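Acetyltransferase (Agrobacterium tumefaciens, PDB 2FSR) probably transfers an acetyl group from acetyl-coenzyme A to an acceptor substrate, as do other GNAT-family acetyltransferases. Local coordinates at residues 109-117 / 176-187. Numbering follows the deposited sequence. Where two conformers were deposited one is given.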
ATOM      1  N   LEU A 109     -10.947   1.217 -10.338  1.00  7.78           N
ATOM      2  CA  LEU A 109     -10.825   2.532  -9.715  1.00  9.21           C
ATOM      3  C   LEU A 109      -9.415   3.096  -9.822  1.00  9.85           C
ATOM      4  O   LEU A 109      -9.177   4.217  -9.397  1.00 10.70           O
ATOM      5  CB  LEU A 109     -11.261   2.471  -8.246  1.00  8.97           C
ATOM      6  CG  LEU A 109     -12.632   1.859  -7.961  1.00  9.74           C
ATOM      7  CD1 LEU A 109     -12.930   1.986  -6.461  1.00 11.32           C
ATOM      8  CD2 LEU A 109     -13.689   2.538  -8.793  1.00 11.58           C
ATOM      9  N   PHE A 110      -8.511   2.316 -10.412  1.00  9.13           N
ATOM     10  CA  PHE A 110      -7.092   2.728 -10.540  1.00  9.38           C
ATOM     11  C   PHE A 110      -6.620   2.621 -11.984  1.00  9.27           C
ATOM     12  O   PHE A 110      -6.468   1.512 -12.503  1.00 10.50           O
ATOM     13  CB  PHE A 110      -6.219   1.846  -9.647  1.00  9.95           C
ATOM     14  CG  PHE A 110      -6.440   2.075  -8.193  1.00 10.22           C
ATOM     15  CD1 PHE A 110      -5.634   2.963  -7.477  1.00 11.12           C
ATOM     16  CD2 PHE A 110      -7.484   1.423  -7.525  1.00 10.89           C
ATOM     17  CE1 PHE A 110      -5.870   3.201  -6.117  1.00 10.98           C
ATOM     18  CE2 PHE A 110      -7.723   1.665  -6.160  1.00  9.26           C
ATOM     19  CZ  PHE A 110      -6.911   2.536  -5.461  1.00 11.45           C
ATOM     20  N   PRO A 111      -6.395   3.773 -12.649  1.00  9.22           N
ATOM     21  CA  PRO A 111      -5.978   3.692 -14.072  1.00  9.33           C
ATOM     22  C   PRO A 111      -4.676   2.930 -14.334  1.00  9.64           C
ATOM     23  O   PRO A 111      -4.512   2.364 -15.415  1.00 10.01           O
ATOM     24  CB  PRO A 111      -5.837   5.166 -14.478  1.00 10.29           C
ATOM     25  CG  PRO A 111      -6.726   5.906 -13.518  1.00 10.61           C
ATOM     26  CD  PRO A 111      -6.647   5.161 -12.221  1.00  9.66           C
ATOM     27  N   GLU A 112      -3.757   2.933 -13.362  1.00  8.74           N
ATOM     28  CA  GLU A 112      -2.545   2.138 -13.402  1.00  8.53           C
ATOM     29  C   GLU A 112      -2.323   1.508 -12.028  1.00  8.45           C
ATOM     30  O   GLU A 112      -2.894   1.993 -11.033  1.00  8.44           O
ATOM     31  CB  GLU A 112      -1.358   3.038 -13.765  1.00  8.55           C
ATOM     32  CG  GLU A 112      -1.441   3.574 -15.211  1.00  9.58           C
ATOM     33  CD  GLU A 112      -0.184   4.330 -15.633  1.00  9.30           C
ATOM     34  OE1 GLU A 112      -0.135   5.556 -15.400  1.00  9.76           O
ATOM     35  OE2 GLU A 112       0.747   3.677 -16.153  1.00 12.55           O
ATOM     36  N   LYS A 113      -1.505   0.452 -11.984  1.00  7.43           N
ATOM     37  CA  LYS A 113      -1.145  -0.203 -10.699  1.00  7.63           C
ATOM     38  C   LYS A 113      -0.467   0.812  -9.798  1.00  7.84           C
ATOM     39  O   LYS A 113       0.471   1.485 -10.210  1.00  8.02           O
ATOM     40  CB  LYS A 113      -0.292  -1.453 -10.910  1.00  8.19           C
ATOM     41  CG  LYS A 113      -1.035  -2.578 -11.633  1.00  7.36           C
ATOM     42  CD  LYS A 113      -0.183  -3.831 -11.726  1.00  8.50           C
ATOM     43  CE  LYS A 113      -0.880  -4.934 -12.508  1.00  8.01           C
ATOM     44  NZ  LYS A 113      -2.114  -5.464 -11.843  1.00  7.87           N
ATOM     45  N   GLU A 114      -0.954   0.924  -8.571  1.00  7.74           N
ATOM     46  CA  GLU A 114      -0.674   2.079  -7.705  1.00  7.87           C
ATOM     47  C   GLU A 114      -0.193   1.663  -6.323  1.00  8.10           C
ATOM     48  O   GLU A 114      -0.838   0.846  -5.653  1.00  8.62           O
ATOM     49  CB  GLU A 114      -1.918   2.977  -7.580  1.00  8.79           C
ATOM     50  CG  GLU A 114      -1.611   4.377  -7.030  1.00  9.35           C
ATOM     51  CD  GLU A 114      -2.006   4.579  -5.610  1.00 14.45           C
ATOM     52  OE1 GLU A 114      -2.477   3.607  -4.959  1.00 13.81           O
ATOM     53  OE2 GLU A 114      -1.902   5.740  -5.161  1.00 12.95           O
ATOM     54  N   LEU A 115       0.930   2.234  -5.903  1.00  7.39           N
ATOM     55  CA  LEU A 115       1.524   1.996  -4.591  1.00  7.58           C
ATOM     56  C   LEU A 115       1.037   3.057  -3.602  1.00  8.26           C
ATOM     57  O   LEU A 115       1.152   4.261  -3.860  1.00  7.61           O
ATOM     58  CB  LEU A 115       3.062   2.061  -4.710  1.00  7.93           C
ATOM     59  CG  LEU A 115       3.931   1.791  -3.469  1.00  7.72           C
ATOM     60  CD1 LEU A 115       3.835   0.346  -3.036  1.00  8.71           C
ATOM     61  CD2 LEU A 115       5.397   2.156  -3.746  1.00  7.49           C
ATOM     62  N   GLY A 116       0.463   2.608  -2.483  1.00  7.92           N
ATOM     63  CA  GLY A 116       0.011   3.552  -1.458  1.00  8.70           C
ATOM     64  C   GLY A 116       0.398   3.101  -0.073  1.00  7.94           C
ATOM     65  O   GLY A 116       0.688   1.934   0.152  1.00  8.87           O
ATOM     66  N   TRP A 117       0.416   4.046   0.863  1.00  8.28           N
ATOM     67  CA  TRP A 117       0.819   3.720   2.243  1.00  8.70           C
ATOM     68  C   TRP A 117       0.110   4.637   3.215  1.00  8.85           C
ATOM     69  O   TRP A 117      -0.337   5.725   2.855  1.00  8.79           O
ATOM     70  CB  TRP A 117       2.347   3.868   2.457  1.00  9.28           C
ATOM     71  CG  TRP A 117       2.856   5.210   2.008  1.00  9.55           C
ATOM     72  CD1 TRP A 117       2.906   6.369   2.740  1.00 10.91           C
ATOM     73  CD2 TRP A 117       3.355   5.538   0.710  1.00  9.21           C
ATOM     74  NE1 TRP A 117       3.387   7.400   1.967  1.00 11.38           N
ATOM     75  CE2 TRP A 117       3.683   6.915   0.719  1.00 10.04           C
ATOM     76  CE3 TRP A 117       3.549   4.804  -0.465  1.00  9.86           C
ATOM     77  CZ2 TRP A 117       4.188   7.571  -0.406  1.00 11.08           C
ATOM     78  CZ3 TRP A 117       4.058   5.454  -1.576  1.00 10.24           C
ATOM     79  CH2 TRP A 117       4.365   6.822  -1.544  1.00 11.18           C
ATOM     80  N   PRO A 176      -2.612   9.059 -16.627  1.00 11.11           N
ATOM     81  CA  PRO A 176      -4.032   9.142 -16.345  1.00 11.19           C
ATOM     82  C   PRO A 176      -4.282   9.139 -14.837  1.00 12.30           C
ATOM     83  O   PRO A 176      -3.448   8.679 -14.060  1.00 12.16           O
ATOM     84  CB  PRO A 176      -4.595   7.853 -16.972  1.00 11.11           C
ATOM     85  CG  PRO A 176      -3.468   6.911 -16.976  1.00 10.79           C
ATOM     86  CD  PRO A 176      -2.240   7.760 -17.224  1.00  9.93           C
ATOM     87  N   ARG A 177      -5.437   9.651 -14.437  1.00 13.82           N
ATOM     88  CA  ARG A 177      -5.759   9.774 -13.025  1.00 15.31           C
ATOM     89  C   ARG A 177      -7.250  10.036 -12.933  1.00 17.04           C
ATOM     90  O   ARG A 177      -7.833  10.687 -13.806  1.00 17.51           O
ATOM     91  CB  ARG A 177      -4.974  10.935 -12.384  1.00 15.33           C
ATOM     92  CG  ARG A 177      -5.296  12.319 -12.947  1.00 14.48           C
ATOM     93  CD  ARG A 177      -4.151  13.303 -12.714  1.00 13.82           C
ATOM     94  NE  ARG A 177      -3.014  12.972 -13.568  1.00 12.90           N
ATOM     95  CZ  ARG A 177      -1.768  13.407 -13.411  1.00 13.71           C
ATOM     96  NH1 ARG A 177      -1.424  14.210 -12.408  1.00 15.70           N
ATOM     97  NH2 ARG A 177      -0.842  13.011 -14.266  1.00 14.86           N
ATOM     98  N   SER A 178      -7.851   9.558 -11.849  0.50 18.04           N
ATOM     99  CA  SER A 178      -9.284   9.703 -11.626  0.50 19.16           C
ATOM    100  C   SER A 178      -9.684  11.093 -11.139  0.50 19.65           C
ATOM    101  O   SER A 178     -10.776  11.572 -11.457  0.50 19.77           O
ATOM    102  CB  SER A 178      -9.762   8.639 -10.644  0.50 19.04           C
ATOM    103  OG  SER A 178      -9.402   7.350 -11.102  0.50 20.09           O
ATOM    104  N   ASP A 179      -8.802  11.724 -10.363  1.00 19.88           N
ATOM    105  CA  ASP A 179      -9.002  13.087  -9.881  1.00 21.01           C
ATOM    106  C   ASP A 179      -8.044  14.013 -10.631  1.00 21.54           C
ATOM    107  O   ASP A 179      -6.829  13.895 -10.472  1.00 21.59           O
ATOM    108  CB  ASP A 179      -8.776  13.142  -8.365  1.00 21.42           C
ATOM    109  CG  ASP A 179      -9.037  14.526  -7.762  1.00 22.52           C
ATOM    110  OD1 ASP A 179      -9.059  15.554  -8.490  1.00 23.42           O
ATOM    111  OD2 ASP A 179      -9.203  14.569  -6.528  1.00 26.04           O
ATOM    112  N   PRO A 180      -8.583  14.921 -11.465  1.00 22.15           N
ATOM    113  CA  PRO A 180      -7.772  15.827 -12.284  1.00 22.69           C
ATOM    114  C   PRO A 180      -6.767  16.671 -11.501  1.00 22.67           C
ATOM    115  O   PRO A 180      -5.768  17.129 -12.074  1.00 23.31           O
ATOM    116  CB  PRO A 180      -8.820  16.742 -12.928  1.00 22.51           C
ATOM    117  CG  PRO A 180     -10.033  15.920 -12.974  1.00 23.63           C
ATOM    118  CD  PRO A 180     -10.024  15.129 -11.706  1.00 22.38           C
ATOM    119  N   GLU A 181      -7.026  16.855 -10.207  0.70 23.00           N
ATOM    120  CA  GLU A 181      -6.188  17.695  -9.350  0.70 23.14           C
ATOM    121  C   GLU A 181      -5.074  16.917  -8.648  0.70 22.46           C
ATOM    122  O   GLU A 181      -4.203  17.511  -8.012  0.70 22.76           O
ATOM    123  CB  GLU A 181      -7.047  18.433  -8.311  0.70 23.55           C
ATOM    124  CG  GLU A 181      -8.142  19.327  -8.902  0.70 26.35           C
ATOM    125  CD  GLU A 181      -7.593  20.520  -9.676  0.70 29.19           C
ATOM    126  OE1 GLU A 181      -6.511  21.036  -9.314  0.70 31.60           O
ATOM    127  OE2 GLU A 181      -8.255  20.947 -10.647  0.70 31.84           O
ATOM    128  N   ASP A 182      -5.106  15.589  -8.758  1.00 21.35           N
ATOM    129  CA  ASP A 182      -4.049  14.744  -8.197  1.00 19.75           C
ATOM    130  C   ASP A 182      -2.746  14.877  -8.962  1.00 17.92           C
ATOM    131  O   ASP A 182      -2.735  15.192 -10.162  1.00 17.18           O
ATOM    132  CB  ASP A 182      -4.460  13.271  -8.164  1.00 19.91           C
ATOM    133  CG  ASP A 182      -5.171  12.880  -6.883  1.00 21.69           C
ATOM    134  OD1 ASP A 182      -5.344  13.751  -5.984  1.00 22.71           O
ATOM    135  OD2 ASP A 182      -5.545  11.686  -6.768  1.00 21.25           O
ATOM    136  N   LEU A 183      -1.658  14.651  -8.238  1.00 16.94           N
ATOM    137  CA  LEU A 183      -0.355  14.443  -8.838  1.00 15.68           C
ATOM    138  C   LEU A 183      -0.139  12.941  -9.014  1.00 14.40           C
ATOM    139  O   LEU A 183      -0.710  12.127  -8.276  1.00 14.07           O
ATOM    140  CB  LEU A 183       0.739  15.024  -7.946  1.00 17.18           C
ATOM    141  CG  LEU A 183       0.570  16.506  -7.579  1.00 17.23           C
ATOM    142  CD1 LEU A 183       1.738  16.905  -6.703  1.00 19.68           C
ATOM    143  CD2 LEU A 183       0.440  17.411  -8.790  1.00 20.40           C
ATOM    144  N   VAL A 184       0.700  12.577  -9.980  1.00 12.12           N
ATOM    145  CA  VAL A 184       1.075  11.176 -10.162  1.00 10.84           C
ATOM    146  C   VAL A 184       2.581  11.044 -10.124  1.00 10.55           C
ATOM    147  O   VAL A 184       3.282  11.605 -10.977  1.00 10.31           O
ATOM    148  CB  VAL A 184       0.572  10.606 -11.495  1.00 10.76           C
ATOM    149  CG1 VAL A 184       0.962   9.150 -11.626  1.00 11.27           C
ATOM    150  CG2 VAL A 184      -0.937  10.740 -11.590  1.00 10.82           C
ATOM    151  N   TYR A 185       3.069  10.321  -9.128  1.00  8.84           N
ATOM    152  CA  TYR A 185       4.465   9.908  -9.100  1.00  8.46           C
ATOM    153  C   TYR A 185       4.631   8.568  -9.786  1.00  9.49           C
ATOM    154  O   TYR A 185       3.822   7.674  -9.586  1.00  9.06           O
ATOM    155  CB  TYR A 185       4.966   9.817  -7.656  1.00  8.55           C
ATOM    156  CG  TYR A 185       5.260  11.167  -7.048  1.00 10.16           C
ATOM    157  CD1 TYR A 185       6.501  11.749  -7.237  1.00  8.58           C
ATOM    158  CD2 TYR A 185       4.309  11.855  -6.311  1.00  9.97           C
ATOM    159  CE1 TYR A 185       6.813  12.975  -6.686  1.00 10.06           C
ATOM    160  CE2 TYR A 185       4.598  13.114  -5.765  1.00 11.05           C
ATOM    161  CZ  TYR A 185       5.862  13.655  -5.968  1.00 10.94           C
ATOM    162  OH  TYR A 185       6.166  14.891  -5.440  1.00 13.30           O
ATOM    163  N   ARG A 186       5.682   8.444 -10.591  1.00  9.23           N
ATOM    164  CA  ARG A 186       5.960   7.181 -11.265  1.00  9.09           C
ATOM    165  C   ARG A 186       7.315   6.615 -10.837  1.00  9.52           C
ATOM    166  O   ARG A 186       8.283   7.375 -10.664  1.00 10.06           O
ATOM    167  CB  ARG A 186       5.904   7.350 -12.782  1.00  8.93           C
ATOM    168  CG  ARG A 186       6.051   6.022 -13.542  1.00  9.62           C
ATOM    169  CD  ARG A 186       5.874   6.184 -15.045  1.00  8.02           C
ATOM    170  NE  ARG A 186       4.600   6.784 -15.412  1.00  8.16           N
ATOM    171  CZ  ARG A 186       3.441   6.120 -15.540  1.00  7.59           C
ATOM    172  NH1 ARG A 186       3.377   4.808 -15.320  1.00  8.79           N
ATOM    173  NH2 ARG A 186       2.343   6.774 -15.893  1.00  8.49           N
ATOM    174  N   TYR A 187       7.355   5.294 -10.635  1.00 10.24           N
ATOM    175  CA  TYR A 187       8.574   4.586 -10.223  1.00 11.75           C
ATOM    176  C   TYR A 187       9.032   3.677 -11.336  1.00 13.61           C
ATOM    177  O   TYR A 187       8.208   3.153 -12.086  1.00 14.00           O
ATOM    178  CB  TYR A 187       8.321   3.719  -8.971  1.00 11.28           C
ATOM    179  CG  TYR A 187       7.579   4.455  -7.896  1.00 10.12           C
ATOM    180  CD1 TYR A 187       8.228   5.371  -7.069  1.00  9.38           C
ATOM    181  CD2 TYR A 187       6.224   4.255  -7.716  1.00  9.37           C
ATOM    182  CE1 TYR A 187       7.535   6.073  -6.100  1.00  8.48           C
ATOM    183  CE2 TYR A 187       5.514   4.940  -6.754  1.00 10.42           C
ATOM    184  CZ  TYR A 187       6.172   5.845  -5.929  1.00  9.49           C
ATOM    185  OH  TYR A 187       5.495   6.547  -4.960  1.00 10.21           O
TER
HETATM  186  O   HOH W   1     -11.227   5.964  -9.582  1.00 30.57           O
HETATM  187  O   HOH W   2      -1.795   6.547 -13.581  1.00 11.41           O
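Glu112 reaches from the loop before strand 114-119 to Arg186 of strand 183-187, whose guanidinium takes its carboxylate end-on, one nitrogen to each oxygen. The arginine side chain leaves CB with CG anti to the backbone N (chi1 -174°) and runs extended through CD, packing on Val150 of strand 149-153 and on Ala175; the bend at chi3 then turns its end toward Glu112. NE forms a salt bridge with Asp172. From CZ, NH2 donates to Glu112 OE1 at 2.8 Å, on the syn lone pair, and NH1 donates to Glu112 OE2 at 3.0 Å, also on the syn side but well out of the carboxylate plane. NH1 has a further partner in Thr148. The two flat groups are twisted 41° apart, yet both bonds stay fairly straight. Arginine suits the place because its flat guanidinium offers NE to one acid and its NH1/NH2 end to another.

Glu112 OE1 is also met by Pro176 CD at 3.6 Å, and a water links it to Pro176 O. Alongside, Pro111 CB packs on Pro176 CG at 3.9 Å; proline suits both loops, offering an apolar ring and no N-H to pair. A second water joins Leu109 O to Ser178 OG.

Deeper in, Leu115 CD2, a branched apolar end suited to a buried place, touches Tyr187 CE2 at 4.1 Å. Tyrosine adds a hydroxyl, hydrogen-bonded to Ser151, at the edge of the Trp117 ring. Strand 149-153 runs between the two strands, bonded to both, in keeping with the GNAT fold. Thus the loops touch directly, the strands only through side chains; two acids balance Arg186 and restrain its rotation, while the arginine and water would favour ionised Glu112.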